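Side-chain contacts in ethylbenzene dehydrogenase alpha-subunit (Aromatoleum aromaticum, PDB 2IVF), which belongs to the molybdopterin oxidoreductase family and binds a molybdenum atom, two pterin guanine dinucleotides and an iron/sulfur cluster: residues M252-W257 with G301-F306; S442-S447 with R459-A464. All blocks are in the same frame, centred on the assembly; numbering follows the deposited sequence.

In the fold
Both contacts lie in the interior of the chain, their centres about 7 Å apart, within the molybdopterin oxidoreductase part of the chain. They share a parallel beta-sheet: strand 249-253 of contact 1 and strand 440-444 of contact 2 are neighbours in it, and backbone bonds of Thr253 with Tyr443 and Gly445 join them. Along the chain contact 1 closes at helix 303-316 before contact 2 opens, and helix 454-467 of contact 2 then packs beside helix 303-316. Both strands end at MGD. Contact 1 reads its guanine and meets one phosphate oxygen, while contact 2 holds phosphate oxygens and approaches the ribose, so neighbouring loops share one dinucleotide.

Contact 1. Residues M252-W257 with G301-F306; sequences MTCSNW and GSDAAF. With MGD (2-amino-5,6-dimercapto-7-methyl-3,7,8a,9-tetrahydro-8-oxa-1,3,9,10-tetraaza-anthracen-4-one guanosine dinucleotide), chain M.
Thr253 and Asp303 meet by van der Waals contact rather than by a hydrogen bond: Thr253 OG1 lies 3.4 Å from Asp303 OD2, but the angle is poor. The two side chains pass alongside one another, pointing opposite ways, and the threonine hydroxyl, placed anti to its own backbone N (chi1 -178°), also comes close to MGD N2. Cys254 makes an apolar contact with the base instead. Its SG lies over the face of the guanine, 3.4 Å from MGD C2, where a polarisable thiol suits a flat aromatic ring.

The hydrogen bonds run from each segment to MGD. Asp303 takes two with one carboxylate: MGD N1 donates to OD1 at 2.8 Å in an almost straight line (176°), and MGD N2 donates to OD2 at 2.6 Å, less straight at 145°. Gly301 N adds a third, to MGD O6 at 2.8 Å; its positive phi is one that glycine adopts readily. At the diphosphate, away from the guanine, Asn256 N, just before helix 257-260, donates to MGD O1A at 2.9 Å.

Asp303 opens helix 303-316, whose N-terminal end would be expected to favour the negative charge. An acceptor pair facing N1 and N2, with a donor facing O6, complements the Watson-Crick edge of guanine; adenine, with no amino group at C2 and an unprotonated N1, would not satisfy it.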
loop_
_atom_site.group_PDB
_atom_site.type_symbol
_atom_site.label_atom_id
_atom_site.label_comp_id
_atom_site.label_asym_id
_atom_site.label_seq_id
_atom_site.Cartn_x
_atom_site.Cartn_y
_atom_site.Cartn_z
ATOM N N MET A 252 -0.999 17.878 6.736
ATOM C CA MET A 252 -1.182 16.430 6.801
ATOM C C MET A 252 -0.733 16.020 8.174
ATOM O O MET A 252 0.442 16.192 8.489
ATOM C CB MET A 252 -0.316 15.740 5.749
ATOM C CG MET A 252 -0.756 16.074 4.341
ATOM S SD MET A 252 -2.264 15.137 3.993
ATOM C CE MET A 252 -3.124 16.228 2.901
ATOM N N THR A 253 -1.644 15.490 9.000
ATOM C CA THR A 253 -1.307 15.231 10.392
ATOM C C THR A 253 -1.924 13.912 10.809
ATOM O O THR A 253 -2.979 13.539 10.299
ATOM C CB THR A 253 -1.793 16.361 11.300
ATOM O OG1 THR A 253 -1.382 16.052 12.624
ATOM C CG2 THR A 253 -3.312 16.592 11.240
ATOM N N CYS A 254 -1.248 13.180 11.686
ATOM C CA CYS A 254 -1.745 11.875 12.106
ATOM C C CYS A 254 -2.149 11.054 10.895
ATOM O O CYS A 254 -3.094 10.322 10.968
ATOM C CB CYS A 254 -2.917 12.026 13.071
ATOM S SG CYS A 254 -2.323 12.563 14.644
ATOM N N SER A 255 -1.411 11.171 9.789
ATOM C CA SER A 255 -1.834 10.559 8.540
ATOM C C SER A 255 -0.577 10.323 7.678
ATOM O O SER A 255 0.495 10.839 8.000
ATOM C CB SER A 255 -2.861 11.461 7.848
ATOM O OG SER A 255 -2.242 12.629 7.323
ATOM N N ASN A 256 -0.707 9.521 6.626
ATOM C CA ASN A 256 0.442 9.108 5.827
ATOM C C ASN A 256 -0.033 8.747 4.420
ATOM O O ASN A 256 0.007 7.584 4.004
ATOM C CB ASN A 256 1.130 7.933 6.494
ATOM C CG ASN A 256 2.366 7.502 5.772
ATOM O OD1 ASN A 256 2.973 8.265 5.042
ATOM N ND2 ASN A 256 2.717 6.254 5.945
ATOM N N TRP A 257 -0.551 9.756 3.739
ATOM C CA TRP A 257 -1.091 9.575 2.389
ATOM C C TRP A 257 -0.208 8.809 1.400
ATOM O O TRP A 257 -0.744 8.179 0.474
ATOM C CB TRP A 257 -1.441 10.905 1.791
ATOM C CG TRP A 257 -2.793 11.450 2.152
ATOM C CD1 TRP A 257 -3.567 11.125 3.240
ATOM C CD2 TRP A 257 -3.481 12.469 1.468
ATOM N NE1 TRP A 257 -4.728 11.853 3.228
ATOM C CE2 TRP A 257 -4.699 12.699 2.148
ATOM C CE3 TRP A 257 -3.227 13.164 0.307
ATOM C CZ2 TRP A 257 -5.644 13.634 1.693
ATOM C CZ3 TRP A 257 -4.141 14.074 -0.127
ATOM C CH2 TRP A 257 -5.334 14.292 0.540
ATOM N N GLY A 301 2.068 12.110 20.340
ATOM C CA GLY A 301 0.980 12.483 21.211
ATOM C C GLY A 301 0.923 13.914 21.717
ATOM O O GLY A 301 0.039 14.247 22.499
ATOM N N SER A 302 1.862 14.758 21.287
ATOM C CA SER A 302 1.955 16.110 21.784
ATOM C C SER A 302 1.315 17.182 20.911
ATOM O O SER A 302 1.534 18.380 21.186
ATOM C CB SER A 302 3.420 16.500 21.996
ATOM O OG SER A 302 4.116 16.574 20.769
ATOM N N ASP A 303 0.588 16.783 19.860
ATOM C CA ASP A 303 0.036 17.736 18.909
ATOM C C ASP A 303 -0.778 18.883 19.498
ATOM O O ASP A 303 -0.779 19.989 18.945
ATOM C CB ASP A 303 -0.832 17.031 17.873
ATOM C CG ASP A 303 -0.063 16.048 17.032
ATOM O OD1 ASP A 303 0.658 15.182 17.600
ATOM O OD2 ASP A 303 -0.242 16.085 15.797
ATOM N N ALA A 304 -1.506 18.635 20.582
ATOM C CA ALA A 304 -2.277 19.709 21.238
ATOM C C ALA A 304 -1.391 20.889 21.553
ATOM O O ALA A 304 -1.789 22.030 21.362
ATOM C CB ALA A 304 -2.920 19.228 22.503
ATOM N N ALA A 305 -0.208 20.621 22.105
ATOM C CA ALA A 305 0.678 21.707 22.496
ATOM C C ALA A 305 1.066 22.518 21.248
ATOM O O ALA A 305 1.229 23.742 21.303
ATOM C CB ALA A 305 1.907 21.161 23.236
ATOM N N PHE A 306 1.291 21.831 20.146
ATOM C CA PHE A 306 1.653 22.536 18.904
ATOM C C PHE A 306 0.517 23.467 18.516
ATOM O O PHE A 306 0.709 24.662 18.303
ATOM C CB PHE A 306 2.036 21.564 17.793
ATOM C CG PHE A 306 2.121 22.211 16.421
ATOM C CD1 PHE A 306 3.236 22.954 16.039
ATOM C CD2 PHE A 306 1.078 22.100 15.537
ATOM C CE1 PHE A 306 3.276 23.575 14.792
ATOM C CE2 PHE A 306 1.116 22.725 14.323
ATOM C CZ PHE A 306 2.223 23.456 13.948
HETATM P PB MGD M . -2.268 6.224 9.623
HETATM O O1B MGD M . -1.777 5.266 8.595
HETATM O O2B MGD M . -2.510 5.645 10.970
HETATM O O3B MGD M . -3.567 7.034 9.246
HETATM O O3A MGD M . -4.567 6.044 7.122
HETATM P PA MGD M . -4.201 7.439 7.805
HETATM O O1A MGD M . -3.239 8.080 6.902
HETATM O O2A MGD M . -5.412 8.161 8.145
HETATM O "O5'" MGD M . -1.214 7.428 9.789
HETATM C "C5'" MGD M . 0.166 7.121 10.033
HETATM C "C4'" MGD M . 0.912 8.379 10.469
HETATM O "O4'" MGD M . 0.471 8.784 11.757
HETATM C "C3'" MGD M . 2.318 7.881 10.711
HETATM O "O3'" MGD M . 3.043 8.081 9.503
HETATM C "C2'" MGD M . 2.809 8.791 11.845
HETATM O "O2'" MGD M . 3.861 9.647 11.361
HETATM C "C1'" MGD M . 1.557 9.595 12.232
HETATM N N9 MGD M . 1.487 9.702 13.709
HETATM C C8 MGD M . 1.507 8.717 14.619
HETATM N N7 MGD M . 1.376 9.212 15.856
HETATM C C5 MGD M . 1.254 10.556 15.709
HETATM C C6 MGD M . 1.120 11.644 16.560
HETATM O O6 MGD M . 1.093 11.580 17.796
HETATM N N1 MGD M . 1.017 12.910 15.977
HETATM C C2 MGD M . 1.069 13.163 14.598
HETATM N N2 MGD M . 0.976 14.452 14.123
HETATM N N3 MGD M . 1.175 12.096 13.795
HETATM C C4 MGD M . 1.291 10.840 14.326
HETATM C C10 MGD M . -5.442 5.158 7.719
HETATM C C11 MGD M . -6.439 4.702 6.684
HETATM O O11 MGD M . -5.742 4.141 5.649
HETATM C C12 MGD M . -7.534 3.764 7.214
HETATM S S12 MGD M . -8.185 3.922 8.839
HETATM C C13 MGD M . -8.027 2.775 6.400
HETATM S S13 MGD M . -9.279 1.737 6.991
HETATM C C14 MGD M . -7.479 2.574 5.029
HETATM N N15 MGD M . -6.516 1.440 5.119
HETATM C C16 MGD M . -5.415 1.342 4.247
HETATM C C17 MGD M . -4.592 0.246 4.200
HETATM O O17 MGD M . -4.767 -0.735 4.962
HETATM N N18 MGD M . -3.517 0.265 3.289
HETATM C C19 MGD M . -3.280 1.307 2.446
HETATM N N19 MGD M . -2.220 1.223 1.618
HETATM N N20 MGD M . -4.084 2.375 2.548
HETATM C C21 MGD M . -5.134 2.396 3.384
HETATM N N22 MGD M . -5.958 3.515 3.455
HETATM C C23 MGD M . -6.703 3.861 4.630
#

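Contact 2. Residues S442-S447 with R459-A464; sequences SYIGFS and RSLFLA. With MGD (2-amino-5,6-dimercapto-7-methyl-3,7,8a,9-tetrahydro-8-oxa-1,3,9,10-tetraaza-anthracen-4-one guanosine dinucleotide), chain M.
Strand 442-444 and helix 459-464 run almost antiparallel, at 170° between their N-to-C directions, and their axes come within 11.5 Å. The closest alpha carbons are Ser442 CA and Leu461 CA, 9.3 Å apart, so only side chains bridge the gap, and no hydrogen bond crosses it. Ile444 does most of the bridging. With chi2 at 176° its longer branch is stretched out, and it meets Leu461 tip to tip, CD1 to CD1 at 3.8 Å. The same Ile444 CD1 lies 3.9 Å from Phe462 CZ and approaches that ring obliquely. Ser442 is a small residue that touches Leu461 only loosely, OG to CD1 at 4.3 Å.

This is the layering of an alpha/beta fold: strand 440-444 of a parallel sheet is followed by helix 454-467, which returns along one face of that sheet. Leu461 also leans on Thr253 of the neighbouring strand and on Trp307 of helix 303-316, while Phe462 reaches Ala228. Ile444, Leu461 and Phe462 fill this buried layer with apolar groups that need no hydrogen-bond partner.

Tyr443 points to the other side of the strand, where its ring meets Trp257 edge-to-face. Beyond the strand's C-terminal end the chain turns to MGD. At Gly445 a side chain would collide with the phosphate oxygen O2A, and the next residue, Phe446, donates its backbone N-H to that oxygen, N to O2A 2.9 Å (155°), while its ring lies near the sulfur S12. The Ser447 hydroxyl has one proton and two acceptors within reach, MGD O2B at 2.7 Å and the ribose oxygen O4' at 3.1 Å; its OG also takes a hydrogen bond from Arg967 NE.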
loop_
_atom_site.group_PDB
_atom_site.type_symbol
_atom_site.label_atom_id
_atom_site.label_comp_id
_atom_site.label_asym_id
_atom_site.label_seq_id
_atom_site.Cartn_x
_atom_site.Cartn_y
_atom_site.Cartn_z
ATOM N N SER A 442 -6.694 20.714 6.244
ATOM C CA SER A 442 -5.966 19.670 6.892
ATOM C C SER A 442 -6.470 18.301 6.451
ATOM O O SER A 442 -7.628 18.120 5.998
ATOM C CB SER A 442 -6.120 19.805 8.433
ATOM O OG SER A 442 -5.729 21.080 8.883
ATOM N N TYR A 443 -5.604 17.320 6.587
ATOM C CA TYR A 443 -6.084 15.935 6.671
ATOM C C TYR A 443 -5.557 15.352 7.944
ATOM O O TYR A 443 -4.377 15.055 8.059
ATOM C CB TYR A 443 -5.641 15.071 5.489
ATOM C CG TYR A 443 -6.410 13.753 5.431
ATOM C CD1 TYR A 443 -5.950 12.607 6.119
ATOM C CD2 TYR A 443 -7.617 13.679 4.775
ATOM C CE1 TYR A 443 -6.678 11.436 6.079
ATOM C CE2 TYR A 443 -8.320 12.503 4.706
ATOM C CZ TYR A 443 -7.849 11.391 5.363
ATOM O OH TYR A 443 -8.607 10.224 5.381
ATOM N N ILE A 444 -6.472 15.209 8.892
ATOM C CA ILE A 444 -6.259 14.466 10.088
ATOM C C ILE A 444 -6.595 13.015 9.810
ATOM O O ILE A 444 -7.745 12.675 9.524
ATOM C CB ILE A 444 -7.224 14.916 11.214
ATOM C CG1 ILE A 444 -7.172 16.436 11.396
ATOM C CG2 ILE A 444 -6.829 14.218 12.528
ATOM C CD1 ILE A 444 -8.170 16.953 12.417
ATOM N N GLY A 445 -5.589 12.161 9.934
ATOM C CA GLY A 445 -5.754 10.754 9.723
ATOM C C GLY A 445 -6.173 10.051 10.974
ATOM O O GLY A 445 -6.358 10.633 12.039
ATOM N N PHE A 446 -6.251 8.759 10.850
ATOM C CA PHE A 446 -6.876 7.977 11.900
ATOM C C PHE A 446 -5.906 7.508 12.960
ATOM O O PHE A 446 -6.314 6.841 13.932
ATOM C CB PHE A 446 -7.714 6.862 11.289
ATOM C CG PHE A 446 -8.965 7.348 10.608
ATOM C CD1 PHE A 446 -10.013 7.904 11.345
ATOM C CD2 PHE A 446 -9.100 7.257 9.237
ATOM C CE1 PHE A 446 -11.191 8.360 10.714
ATOM C CE2 PHE A 446 -10.289 7.707 8.602
ATOM C CZ PHE A 446 -11.319 8.258 9.356
ATOM N N SER A 447 -4.648 7.952 12.867
ATOM C CA SER A 447 -3.777 7.866 14.029
ATOM C C SER A 447 -4.239 8.794 15.135
ATOM O O SER A 447 -3.850 8.610 16.282
ATOM C CB SER A 447 -2.336 8.197 13.662
ATOM O OG SER A 447 -1.683 7.054 13.115
ATOM N N ARG A 459 -9.329 18.844 19.166
ATOM C CA ARG A 459 -9.932 20.089 19.626
ATOM C C ARG A 459 -8.976 21.278 19.462
ATOM O O ARG A 459 -9.372 22.398 19.118
ATOM C CB ARG A 459 -10.374 19.933 21.071
ATOM C CG ARG A 459 -11.512 18.996 21.208
ATOM C CD ARG A 459 -11.793 18.714 22.686
ATOM N NE ARG A 459 -12.208 19.921 23.408
ATOM C CZ ARG A 459 -12.125 20.087 24.710
ATOM N NH1 ARG A 459 -11.643 19.126 25.476
ATOM N NH2 ARG A 459 -12.550 21.202 25.249
ATOM N N SER A 460 -7.697 21.029 19.697
ATOM C CA SER A 460 -6.711 22.090 19.661
ATOM C C SER A 460 -6.502 22.540 18.227
ATOM O O SER A 460 -6.400 23.724 17.957
ATOM C CB SER A 460 -5.407 21.617 20.307
ATOM O OG SER A 460 -5.603 21.235 21.625
ATOM N N LEU A 461 -6.454 21.591 17.298
ATOM C CA LEU A 461 -6.373 21.938 15.862
ATOM C C LEU A 461 -7.615 22.714 15.447
ATOM O O LEU A 461 -7.518 23.759 14.813
ATOM C CB LEU A 461 -6.219 20.675 14.993
ATOM C CG LEU A 461 -6.112 20.809 13.461
ATOM C CD1 LEU A 461 -5.377 19.553 12.845
ATOM C CD2 LEU A 461 -7.503 20.984 12.816
ATOM N N PHE A 462 -8.803 22.261 15.836
ATOM C CA PHE A 462 -9.994 23.039 15.501
ATOM C C PHE A 462 -10.047 24.428 16.103
ATOM O O PHE A 462 -10.619 25.342 15.499
ATOM C CB PHE A 462 -11.256 22.227 15.808
ATOM C CG PHE A 462 -11.372 21.025 14.955
ATOM C CD1 PHE A 462 -11.241 21.161 13.597
ATOM C CD2 PHE A 462 -11.584 19.759 15.476
ATOM C CE1 PHE A 462 -11.317 20.047 12.731
ATOM C CE2 PHE A 462 -11.666 18.654 14.604
ATOM C CZ PHE A 462 -11.498 18.806 13.253
ATOM N N LEU A 463 -9.422 24.627 17.259
ATOM C CA LEU A 463 -9.347 25.953 17.867
ATOM C C LEU A 463 -8.524 26.878 16.995
ATOM O O LEU A 463 -8.912 27.993 16.752
ATOM C CB LEU A 463 -8.777 25.867 19.301
ATOM C CG LEU A 463 -8.542 27.217 19.974
ATOM C CD1 LEU A 463 -9.873 28.026 20.067
ATOM C CD2 LEU A 463 -7.883 27.019 21.364
ATOM N N ALA A 464 -7.417 26.373 16.453
ATOM C CA ALA A 464 -6.598 27.160 15.516
ATOM C C ALA A 464 -7.351 27.472 14.221
ATOM O O ALA A 464 -7.211 28.571 13.647
ATOM C CB ALA A 464 -5.263 26.405 15.224
HETATM P PB MGD M . -2.268 6.224 9.623
HETATM O O1B MGD M . -1.777 5.266 8.595
HETATM O O2B MGD M . -2.510 5.645 10.970
HETATM O O3B MGD M . -3.567 7.034 9.246
HETATM O O3A MGD M . -4.567 6.044 7.122
HETATM P PA MGD M . -4.201 7.439 7.805
HETATM O O1A MGD M . -3.239 8.080 6.902
HETATM O O2A MGD M . -5.412 8.161 8.145
HETATM O "O5'" MGD M . -1.214 7.428 9.789
HETATM C "C5'" MGD M . 0.166 7.121 10.033
HETATM C "C4'" MGD M . 0.912 8.379 10.469
HETATM O "O4'" MGD M . 0.471 8.784 11.757
HETATM C "C3'" MGD M . 2.318 7.881 10.711
HETATM O "O3'" MGD M . 3.043 8.081 9.503
HETATM C "C2'" MGD M . 2.809 8.791 11.845
HETATM O "O2'" MGD M . 3.861 9.647 11.361
HETATM C "C1'" MGD M . 1.557 9.595 12.232
HETATM N N9 MGD M . 1.487 9.702 13.709
HETATM C C8 MGD M . 1.507 8.717 14.619
HETATM N N7 MGD M . 1.376 9.212 15.856
HETATM C C5 MGD M . 1.254 10.556 15.709
HETATM C C6 MGD M . 1.120 11.644 16.560
HETATM O O6 MGD M . 1.093 11.580 17.796
HETATM N N1 MGD M . 1.017 12.910 15.977
HETATM C C2 MGD M . 1.069 13.163 14.598
HETATM N N2 MGD M . 0.976 14.452 14.123
HETATM N N3 MGD M . 1.175 12.096 13.795
HETATM C C4 MGD M . 1.291 10.840 14.326
HETATM C C10 MGD M . -5.442 5.158 7.719
HETATM C C11 MGD M . -6.439 4.702 6.684
HETATM O O11 MGD M . -5.742 4.141 5.649
HETATM C C12 MGD M . -7.534 3.764 7.214
HETATM S S12 MGD M . -8.185 3.922 8.839
HETATM C C13 MGD M . -8.027 2.775 6.400
HETATM S S13 MGD M . -9.279 1.737 6.991
HETATM C C14 MGD M . -7.479 2.574 5.029
HETATM N N15 MGD M . -6.516 1.440 5.119
HETATM C C16 MGD M . -5.415 1.342 4.247
HETATM C C17 MGD M . -4.592 0.246 4.200
HETATM O O17 MGD M . -4.767 -0.735 4.962
HETATM N N18 MGD M . -3.517 0.265 3.289
HETATM C C19 MGD M . -3.280 1.307 2.446
HETATM N N19 MGD M . -2.220 1.223 1.618
HETATM N N20 MGD M . -4.084 2.375 2.548
HETATM C C21 MGD M . -5.134 2.396 3.384
HETATM N N22 MGD M . -5.958 3.515 3.455
HETATM C C23 MGD M . -6.703 3.861 4.630
#